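Local coordinates for HAD superfamily hydrolase (Brucella suis biovar 1, PDB 6NQ4), which belongs to the haloacid dehalogenase superfamily and probably acts as a phosphatase, a hydrolase that removes phosphate groups from its substrates, at residues D183-R188 against L192-G197; R28-T33 against R65-T70; P219-A224 against A256-D261. All coordinates share one frame; numbering follows the deposited sequence.

Contact 1. Residues D183-R188 against L192-G197; sequences DIMVER and LIWCAG. With EDO (1,2-ethanediol), chain F; EDO (1,2-ethanediol), chain C.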
loop_
_atom_site.group_PDB
_atom_site.type_symbol
_atom_site.label_atom_id
_atom_site.label_comp_id
_atom_site.label_asym_id
_atom_site.label_seq_id
_atom_site.Cartn_x
_atom_site.Cartn_y
_atom_site.Cartn_z
ATOM N N ASP A 183 -3.073 -4.657 2.682
ATOM C CA ASP A 183 -4.051 -4.071 3.605
ATOM C C ASP A 183 -5.232 -5.026 3.791
ATOM O O ASP A 183 -5.639 -5.723 2.859
ATOM C CB ASP A 183 -4.625 -2.762 3.037
ATOM C CG ASP A 183 -3.609 -1.604 2.970
ATOM O OD1 ASP A 183 -2.470 -1.734 3.465
ATOM O OD2 ASP A 183 -3.988 -0.539 2.409
ATOM N N ILE A 184 -5.800 -5.046 5.006
ATOM C CA ILE A 184 -7.013 -5.827 5.245
ATOM C C ILE A 184 -8.250 -5.052 4.808
ATOM O O ILE A 184 -9.139 -5.591 4.138
ATOM C CB ILE A 184 -7.101 -6.224 6.728
ATOM C CG1 ILE A 184 -5.842 -6.974 7.158
ATOM C CG2 ILE A 184 -8.409 -7.011 7.004
ATOM C CD1 ILE A 184 -5.535 -8.164 6.306
ATOM N N MET A 185 -8.330 -3.786 5.200
ATOM C CA MET A 185 -9.401 -2.888 4.774
ATOM C C MET A 185 -8.776 -1.575 4.350
ATOM O O MET A 185 -7.609 -1.295 4.644
ATOM C CB MET A 185 -10.428 -2.595 5.887
ATOM C CG MET A 185 -11.045 -3.848 6.489
ATOM S SD MET A 185 -12.584 -3.519 7.380
ATOM C CE MET A 185 -13.737 -3.592 5.991
ATOM N N VAL A 186 -9.571 -0.770 3.651
ATOM C CA VAL A 186 -9.196 0.588 3.280
ATOM C C VAL A 186 -10.435 1.458 3.379
ATOM O O VAL A 186 -11.566 0.985 3.233
ATOM C CB VAL A 186 -8.594 0.641 1.847
ATOM C CG1 VAL A 186 -9.655 0.355 0.791
ATOM C CG2 VAL A 186 -7.882 1.976 1.562
ATOM N N GLU A 187 -10.226 2.734 3.634
ATOM C CA GLU A 187 -11.355 3.646 3.602
ATOM C C GLU A 187 -11.713 4.006 2.164
ATOM O O GLU A 187 -10.869 3.994 1.251
ATOM C CB GLU A 187 -11.067 4.903 4.417
ATOM C CG GLU A 187 -9.856 5.672 3.930
ATOM C CD GLU A 187 -8.599 5.258 4.662
ATOM O OE1 GLU A 187 -7.872 4.357 4.154
ATOM O OE2 GLU A 187 -8.361 5.829 5.767
ATOM N N ARG A 188 -12.978 4.298 1.960
ATOM C CA ARG A 188 -13.468 4.852 0.700
ATOM C C ARG A 188 -14.538 5.857 1.102
ATOM O O ARG A 188 -15.683 5.481 1.383
ATOM C CB ARG A 188 -14.020 3.773 -0.224
ATOM C CG ARG A 188 -14.228 4.290 -1.657
ATOM C CD ARG A 188 -14.609 3.140 -2.592
ATOM N NE ARG A 188 -13.478 2.247 -2.814
ATOM C CZ ARG A 188 -13.592 0.985 -3.215
ATOM N NH1 ARG A 188 -14.788 0.470 -3.444
ATOM N NH2 ARG A 188 -12.510 0.242 -3.384
ATOM N N LEU A 192 -15.744 1.504 4.908
ATOM C CA LEU A 192 -14.597 0.599 4.992
ATOM C C LEU A 192 -14.807 -0.531 3.997
ATOM O O LEU A 192 -15.904 -1.112 3.932
ATOM C CB LEU A 192 -14.414 0.043 6.411
ATOM C CG LEU A 192 -13.914 1.077 7.423
ATOM C CD1 LEU A 192 -14.132 0.617 8.858
ATOM C CD2 LEU A 192 -12.449 1.327 7.166
ATOM N N ILE A 193 -13.772 -0.816 3.208
ATOM C CA ILE A 193 -13.832 -1.738 2.083
ATOM C C ILE A 193 -12.794 -2.833 2.295
ATOM O O ILE A 193 -11.633 -2.543 2.608
ATOM C CB ILE A 193 -13.519 -0.970 0.785
ATOM C CG1 ILE A 193 -14.474 0.219 0.602
ATOM C CG2 ILE A 193 -13.548 -1.893 -0.410
ATOM C CD1 ILE A 193 -15.915 -0.177 0.400
ATOM N N TRP A 194 -13.190 -4.083 2.053
ATOM C CA TRP A 194 -12.261 -5.198 2.178
ATOM C C TRP A 194 -11.254 -5.183 1.032
ATOM O O TRP A 194 -11.611 -4.889 -0.112
ATOM C CB TRP A 194 -13.027 -6.520 2.130
ATOM C CG TRP A 194 -13.903 -6.724 3.318
ATOM C CD1 TRP A 194 -15.269 -6.678 3.345
ATOM C CD2 TRP A 194 -13.479 -6.996 4.653
ATOM N NE1 TRP A 194 -15.719 -6.891 4.624
ATOM C CE2 TRP A 194 -14.644 -7.109 5.447
ATOM C CE3 TRP A 194 -12.233 -7.154 5.259
ATOM C CZ2 TRP A 194 -14.597 -7.362 6.822
ATOM C CZ3 TRP A 194 -12.187 -7.410 6.625
ATOM C CH2 TRP A 194 -13.362 -7.516 7.391
ATOM N N CYS A 195 -10.007 -5.534 1.339
ATOM C CA CYS A 195 -8.919 -5.528 0.367
ATOM C C CYS A 195 -8.345 -6.928 0.186
ATOM O O CYS A 195 -8.694 -7.878 0.891
ATOM C CB CYS A 195 -7.799 -4.604 0.832
ATOM S SG CYS A 195 -8.253 -2.884 0.981
ATOM N N ALA A 196 -7.396 -7.031 -0.749
ATOM C CA ALA A 196 -6.775 -8.313 -1.068
ATOM C C ALA A 196 -6.157 -8.964 0.159
ATOM O O ALA A 196 -6.146 -10.195 0.265
ATOM C CB ALA A 196 -5.697 -8.111 -2.127
ATOM N N GLY A 197 -5.607 -8.161 1.077
ATOM C CA GLY A 197 -4.953 -8.711 2.249
ATOM C C GLY A 197 -5.886 -9.530 3.118
ATOM O O GLY A 197 -5.449 -10.461 3.805
HETATM C C1 EDO F . -18.366 -4.254 1.428
HETATM O O1 EDO F . -18.580 -5.574 1.948
HETATM C C2 EDO F . -16.998 -3.766 1.889
HETATM O O2 EDO F . -15.946 -4.375 1.099
HETATM C C1 EDO C . -5.861 1.192 -1.690
HETATM O O1 EDO C . -6.593 0.261 -2.504
HETATM C C2 EDO C . -4.951 0.425 -0.736
HETATM O O2 EDO C . -5.710 -0.388 0.190
#

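Contact 2. Residues R28-T33 against R65-T70; sequences RLDDLT and RAKGVT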
loop_
_atom_site.group_PDB
_atom_site.type_symbol
_atom_site.label_atom_id
_atom_site.label_comp_id
_atom_site.label_asym_id
_atom_site.label_seq_id
_atom_site.Cartn_x
_atom_site.Cartn_y
_atom_site.Cartn_z
ATOM N N ARG A 28 3.591 20.418 13.319
ATOM C CA ARG A 28 3.356 20.202 11.901
ATOM C C ARG A 28 4.583 19.519 11.319
ATOM O O ARG A 28 5.622 19.414 11.971
ATOM C CB ARG A 28 3.018 21.511 11.177
ATOM C CG ARG A 28 4.052 22.618 11.316
ATOM C CD ARG A 28 3.545 23.924 10.676
ATOM N NE ARG A 28 4.632 24.882 10.493
ATOM C CZ ARG A 28 4.675 25.815 9.544
ATOM N NH1 ARG A 28 3.686 25.938 8.667
ATOM N NH2 ARG A 28 5.723 26.625 9.472
ATOM N N LEU A 29 4.448 19.043 10.076
ATOM C CA LEU A 29 5.553 18.339 9.427
ATOM C C LEU A 29 6.808 19.207 9.352
ATOM O O LEU A 29 7.934 18.695 9.459
ATOM C CB LEU A 29 5.109 17.895 8.033
ATOM C CG LEU A 29 6.169 17.192 7.190
ATOM C CD1 LEU A 29 6.651 15.909 7.871
ATOM C CD2 LEU A 29 5.627 16.895 5.810
ATOM N N ASP A 30 6.636 20.518 9.189
ATOM C CA ASP A 30 7.768 21.432 9.071
ATOM C C ASP A 30 8.684 21.396 10.285
ATOM O O ASP A 30 9.849 21.795 10.180
ATOM C CB ASP A 30 7.262 22.866 8.915
ATOM C CG ASP A 30 6.184 23.002 7.865
ATOM O OD1 ASP A 30 5.266 22.149 7.824
ATOM O OD2 ASP A 30 6.246 23.983 7.094
ATOM N N ASP A 31 8.190 20.951 11.438
ATOM C CA ASP A 31 9.038 20.889 12.622
ATOM C C ASP A 31 9.998 19.706 12.602
ATOM O O ASP A 31 10.847 19.601 13.497
ATOM C CB ASP A 31 8.164 20.839 13.868
ATOM C CG ASP A 31 7.309 22.090 14.026
ATOM O OD1 ASP A 31 7.794 23.202 13.708
ATOM O OD2 ASP A 31 6.149 21.960 14.458
ATOM N N LEU A 32 9.888 18.832 11.602
ATOM C CA LEU A 32 10.723 17.641 11.487
ATOM C C LEU A 32 11.639 17.646 10.275
ATOM O O LEU A 32 12.646 16.929 10.282
ATOM C CB LEU A 32 9.844 16.382 11.396
ATOM C CG LEU A 32 8.911 16.062 12.569
ATOM C CD1 LEU A 32 8.099 14.805 12.276
ATOM C CD2 LEU A 32 9.723 15.887 13.843
ATOM N N THR A 33 11.311 18.415 9.236
ATOM C CA THR A 33 11.944 18.226 7.937
ATOM C C THR A 33 13.382 18.724 7.870
ATOM O O THR A 33 14.085 18.354 6.925
ATOM C CB THR A 33 11.084 18.806 6.803
ATOM O OG1 THR A 33 10.709 20.153 7.111
ATOM C CG2 THR A 33 9.828 17.964 6.575
ATOM N N ARG A 65 8.697 19.889 -0.106
ATOM C CA ARG A 65 9.408 19.867 -1.385
ATOM C C ARG A 65 10.044 21.217 -1.684
ATOM O O ARG A 65 11.117 21.286 -2.296
ATOM C CB ARG A 65 8.452 19.491 -2.513
ATOM C CG ARG A 65 7.958 18.083 -2.438
ATOM C CD ARG A 65 7.251 17.673 -3.724
ATOM N NE ARG A 65 8.190 17.443 -4.826
ATOM C CZ ARG A 65 8.210 18.108 -5.982
ATOM N NH1 ARG A 65 7.353 19.094 -6.211
ATOM N NH2 ARG A 65 9.097 17.784 -6.915
ATOM N N ALA A 66 9.393 22.305 -1.268
ATOM C CA ALA A 66 9.959 23.629 -1.489
ATOM C C ALA A 66 11.236 23.839 -0.695
ATOM O O ALA A 66 12.027 24.726 -1.038
ATOM C CB ALA A 66 8.936 24.710 -1.133
ATOM N N LYS A 67 11.458 23.042 0.352
ATOM C CA LYS A 67 12.682 23.090 1.138
ATOM C C LYS A 67 13.641 21.957 0.778
ATOM O O LYS A 67 14.531 21.627 1.566
ATOM C CB LYS A 67 12.361 23.106 2.635
ATOM C CG LYS A 67 11.474 24.278 3.076
ATOM C CD LYS A 67 11.369 24.355 4.599
ATOM C CE LYS A 67 9.972 23.998 5.087
ATOM N NZ LYS A 67 9.900 23.880 6.577
ATOM N N GLY A 68 13.462 21.347 -0.395
ATOM C CA GLY A 68 14.402 20.377 -0.924
ATOM C C GLY A 68 14.234 18.955 -0.439
ATOM O O GLY A 68 15.155 18.147 -0.614
ATOM N N VAL A 69 13.110 18.624 0.187
ATOM C CA VAL A 69 12.863 17.266 0.652
ATOM C C VAL A 69 12.181 16.494 -0.474
ATOM O O VAL A 69 11.173 16.944 -1.026
ATOM C CB VAL A 69 12.002 17.277 1.930
ATOM C CG1 VAL A 69 11.728 15.849 2.416
ATOM C CG2 VAL A 69 12.680 18.085 3.028
ATOM N N THR A 70 12.736 15.338 -0.833
ATOM C CA THR A 70 12.126 14.498 -1.865
ATOM C C THR A 70 10.959 13.713 -1.264
ATOM O O THR A 70 11.096 13.123 -0.188
ATOM C CB THR A 70 13.168 13.537 -2.445
ATOM O OG1 THR A 70 14.253 14.302 -2.974
ATOM C CG2 THR A 70 12.585 12.688 -3.573
HETATM O O HOH W 1 11.660 23.970 8.948
HETATM O O HOH W 2 8.683 21.259 5.700
#

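Contact 3. Residues P219-A224 against A256-D261; sequences PIYEAA and ADFGLD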
loop_
_atom_site.group_PDB
_atom_site.type_symbol
_atom_site.label_atom_id
_atom_site.label_comp_id
_atom_site.label_asym_id
_atom_site.label_seq_id
_atom_site.Cartn_x
_atom_site.Cartn_y
_atom_site.Cartn_z
ATOM N N PRO A 219 10.336 -5.306 -0.195
ATOM C CA PRO A 219 10.480 -4.903 -1.611
ATOM C C PRO A 219 9.953 -3.518 -1.930
ATOM O O PRO A 219 10.585 -2.783 -2.702
ATOM C CB PRO A 219 9.745 -6.005 -2.374
ATOM C CG PRO A 219 9.943 -7.214 -1.510
ATOM C CD PRO A 219 9.799 -6.678 -0.096
ATOM N N ILE A 220 8.824 -3.118 -1.350
ATOM C CA ILE A 220 8.306 -1.793 -1.673
ATOM C C ILE A 220 9.222 -0.699 -1.135
ATOM O O ILE A 220 9.391 0.350 -1.781
ATOM C CB ILE A 220 6.844 -1.654 -1.191
ATOM C CG1 ILE A 220 6.172 -0.446 -1.864
ATOM C CG2 ILE A 220 6.748 -1.593 0.343
ATOM C CD1 ILE A 220 4.683 -0.342 -1.561
ATOM N N TYR A 221 9.861 -0.934 0.022
ATOM C CA TYR A 221 10.795 0.043 0.581
ATOM C C TYR A 221 12.049 0.143 -0.263
ATOM O O TYR A 221 12.567 1.242 -0.468
ATOM C CB TYR A 221 11.127 -0.291 2.045
ATOM C CG TYR A 221 9.934 -0.021 2.920
ATOM C CD1 TYR A 221 9.663 1.269 3.374
ATOM C CD2 TYR A 221 9.013 -1.022 3.200
ATOM C CE1 TYR A 221 8.530 1.541 4.131
ATOM C CE2 TYR A 221 7.883 -0.756 3.926
ATOM C CZ TYR A 221 7.643 0.527 4.394
ATOM O OH TYR A 221 6.503 0.808 5.125
ATOM N N GLU A 222 12.547 -0.989 -0.767
ATOM C CA GLU A 222 13.712 -0.939 -1.643
ATOM C C GLU A 222 13.391 -0.195 -2.933
ATOM O O GLU A 222 14.232 0.543 -3.461
ATOM C CB GLU A 222 14.227 -2.355 -1.909
ATOM C CG GLU A 222 14.934 -2.963 -0.697
ATOM C CD GLU A 222 15.307 -4.420 -0.879
ATOM O OE1 GLU A 222 14.697 -5.097 -1.732
ATOM O OE2 GLU A 222 16.217 -4.890 -0.158
ATOM N N ALA A 223 12.165 -0.359 -3.445
ATOM C CA ALA A 223 11.772 0.372 -4.645
ATOM C C ALA A 223 11.665 1.867 -4.367
ATOM O O ALA A 223 12.103 2.692 -5.180
ATOM C CB ALA A 223 10.458 -0.180 -5.186
ATOM N N ALA A 224 11.112 2.237 -3.207
ATOM C CA ALA A 224 11.071 3.646 -2.828
ATOM C C ALA A 224 12.480 4.213 -2.643
ATOM O O ALA A 224 12.750 5.357 -3.028
ATOM C CB ALA A 224 10.239 3.827 -1.551
ATOM N N ALA A 256 9.957 0.857 10.355
ATOM C CA ALA A 256 10.840 0.401 11.424
ATOM C C ALA A 256 11.701 -0.775 10.970
ATOM O O ALA A 256 12.914 -0.796 11.218
ATOM C CB ALA A 256 10.006 0.029 12.649
ATOM N N ASP A 257 11.094 -1.760 10.299
ATOM C CA ASP A 257 11.855 -2.928 9.850
ATOM C C ASP A 257 12.887 -2.562 8.785
ATOM O O ASP A 257 13.911 -3.241 8.665
ATOM C CB ASP A 257 10.910 -3.999 9.304
ATOM C CG ASP A 257 10.103 -4.694 10.390
ATOM O OD1 ASP A 257 10.402 -4.518 11.594
ATOM O OD2 ASP A 257 9.174 -5.442 10.024
ATOM N N PHE A 258 12.638 -1.510 8.005
ATOM C CA PHE A 258 13.601 -1.042 7.012
ATOM C C PHE A 258 14.637 -0.111 7.614
ATOM O O PHE A 258 15.591 0.258 6.921
ATOM C CB PHE A 258 12.842 -0.318 5.889
ATOM C CG PHE A 258 13.636 -0.127 4.620
ATOM C CD1 PHE A 258 14.174 -1.211 3.941
ATOM C CD2 PHE A 258 13.801 1.139 4.085
ATOM C CE1 PHE A 258 14.878 -1.025 2.763
ATOM C CE2 PHE A 258 14.491 1.331 2.897
ATOM C CZ PHE A 258 15.029 0.251 2.237
ATOM N N GLY A 259 14.485 0.266 8.878
ATOM C CA GLY A 259 15.448 1.129 9.530
ATOM C C GLY A 259 15.169 2.613 9.432
ATOM O O GLY A 259 16.104 3.407 9.582
ATOM N N LEU A 260 13.919 3.019 9.202
ATOM C CA LEU A 260 13.554 4.424 9.075
ATOM C C LEU A 260 12.826 4.918 10.317
ATOM O O LEU A 260 12.042 4.185 10.933
ATOM C CB LEU A 260 12.608 4.650 7.889
ATOM C CG LEU A 260 13.017 4.001 6.566
ATOM C CD1 LEU A 260 11.976 4.333 5.496
ATOM C CD2 LEU A 260 14.419 4.421 6.122
ATOM N N ASP A 261 13.072 6.184 10.655
ATOM C CA ASP A 261 12.217 6.899 11.595
ATOM C C ASP A 261 10.802 6.981 11.031
ATOM O O ASP A 261 10.593 7.015 9.812
ATOM C CB ASP A 261 12.734 8.324 11.793
ATOM C CG ASP A 261 14.078 8.389 12.526
ATOM O OD1 ASP A 261 14.574 7.360 13.060
ATOM O OD2 ASP A 261 14.646 9.501 12.572
#

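Contact 1. Residues D183-R188 against L192-G197
A tight antiparallel beta hairpin brings Met185 against Trp194 and Val186 against Ile193. Val186 and Ile193 form the hydrogen-bonded pair. Ile193 N donates a hydrogen bond to Val186 O at 2.8 Å. Val186 N returns a bond to Ile193 O at 2.9 Å. The pairing extends past the strand end, where Cys195 N bonds to Ile184 O.

The faces of the hairpin differ. On the Met185 and Trp194 face, the methionine tail covers the indole. Its CE sits 3.7 Å from the centroid of the six-membered ring of Trp194, over the face, as a CH-pi contact. SD lies over the same ring, which makes a Met-aromatic contact. The bend at chi3 (85°) brings CE back above the ring, where it also touches Leu192 CB. Ile184 CG2 reaches the indole at its edge, 3.8 Å from Trp194 CZ3.

On the other face, Val186 CG1 rests 3.5 Å from Cys195 SG. Arg188 CB touches Ile193 CG1 at 3.7 Å. The guanidinium then lies flat over the isoleucine side chain, while its charge is paired with Glu156 and Asp155.

O2 of one ethanediol accepts a hydrogen bond from the backbone N of Trp194 at 2.9 Å, in a nearly straight bond. A second ethanediol donates to Asp183 OD2. Asp183 OD1 is hydrogen-bonded to Asn76. The Asp183 side chain also lies near a phosphate ion, probably taken up from the crystallisation liquor. Val186 touches Trp44, a residue of the sodium site. The hairpin thus runs from the Asp183 end, near the bound phosphate, to the start of helix 196-205, an arrangement consistent with the alpha/beta C2-type cap of haloacid dehalogenase hydrolases.

Contact 2. Residues R28-T33 against R65-T70
Lys67 reaches across to Asp30 and Thr33 with its ammonium group alone. Its CG stands anti to the carbonyl carbon, and the chain is bent at chi3 (-111°). This turns the tail toward the loop and sets NZ 3.7 Å from Asp30 OD2, a long salt bridge. The lysine crosses both Asp30 and Thr33 at about a right angle.

Two waters complete the link. Water 1 accepts from Lys67 NZ at 3.0 Å and donates to Asp30 O. Water 2 lies 2.7 Å from Thr33 OG1 and takes a weak bond from Lys67 NZ. With chi1 at 51°, the threonine hydroxyl sits between its own N and carbonyl carbon, which faces it toward this water. Further along the chain, Val69 CG2 meets Thr33 CB at 4.2 Å, a light apolar contact.

The Asp30 carboxylate is a shared anion. OD2 lies over the centre of one face of the Arg28 guanidinium, with no N-H aimed at it, so the attraction there is by charge alone. Its strongest partner is Arg63 of helix 55-66, a salt bridge through NE. Three positive groups therefore gather round one carboxylate, which would probably keep it ionised. Asp31 OD2 holds the start of the turn, accepting from Arg28 N at 3.2 Å.

Lys67 lies just past the end of helix 55-66. Gly68, with positive phi, is the C-prime residue: Gly68 N bonds to Arg65 O at 3.0 Å, and Val69 N turns back to Ala64 O. This is a Schellman motif, here closing the helix of a beta-alpha-beta unit in a Rossmann-like fold.

Contact 3. Residues P219-A224 against A256-D261
Phe258, whose ring packs on Tyr221, has its backbone oxygen hydrogen-bonded by Lys238 NZ. The same lysine makes a cation-pi contact with the Phe258 ring. Across the contact itself the meeting is apolar. Tyr221 CB stands almost squarely over the phenyl ring, 3.5 Å from the Phe258 centroid and 8° off the ring normal. This CH-pi contact is the centre of the interface. The two side chains slide past each other in opposite directions, and their rings are oblique, with planes at 34°. Phe258 CG is anti to its own backbone N (chi1 -163°), an orientation that carries the ring across to helix 218-232. There CZ also comes within 3.8 Å of Tyr221 O.

One smaller touch flanks the pair: Leu260 CD1 is 4.4 Å from Tyr221 CD1. Phe40 of strand 38-41 touches both Tyr221 and Leu260. Gly259 ends helix 248-258 in a Schellman motif, so the chain can turn between the phenylalanine and the leucine. The chemistry implies that helix 218-232 is joined to the end of helix 248-258 by dispersion and CH-pi attraction.

In the fold
From the N terminus, contact 2 comes first. It closes a loop that holds strand 38-41 and helix 55-66, and so ties the leading segment to the six-stranded parallel core. The chain then builds the five-stranded sheet; after strand 177-179, contact 1 closes a very short loop in a separate two-stranded hairpin. After strand 210-212 the chain returns to the core. Contact 3 closes the last loop, around strand 241-245, and joins two core helices. The three loops follow in series; none nests or crosses. Contacts 2 and 3 come within about 7 Å at their nearest atoms. Contact 1 lies on the opposite side of the chain's centre from both.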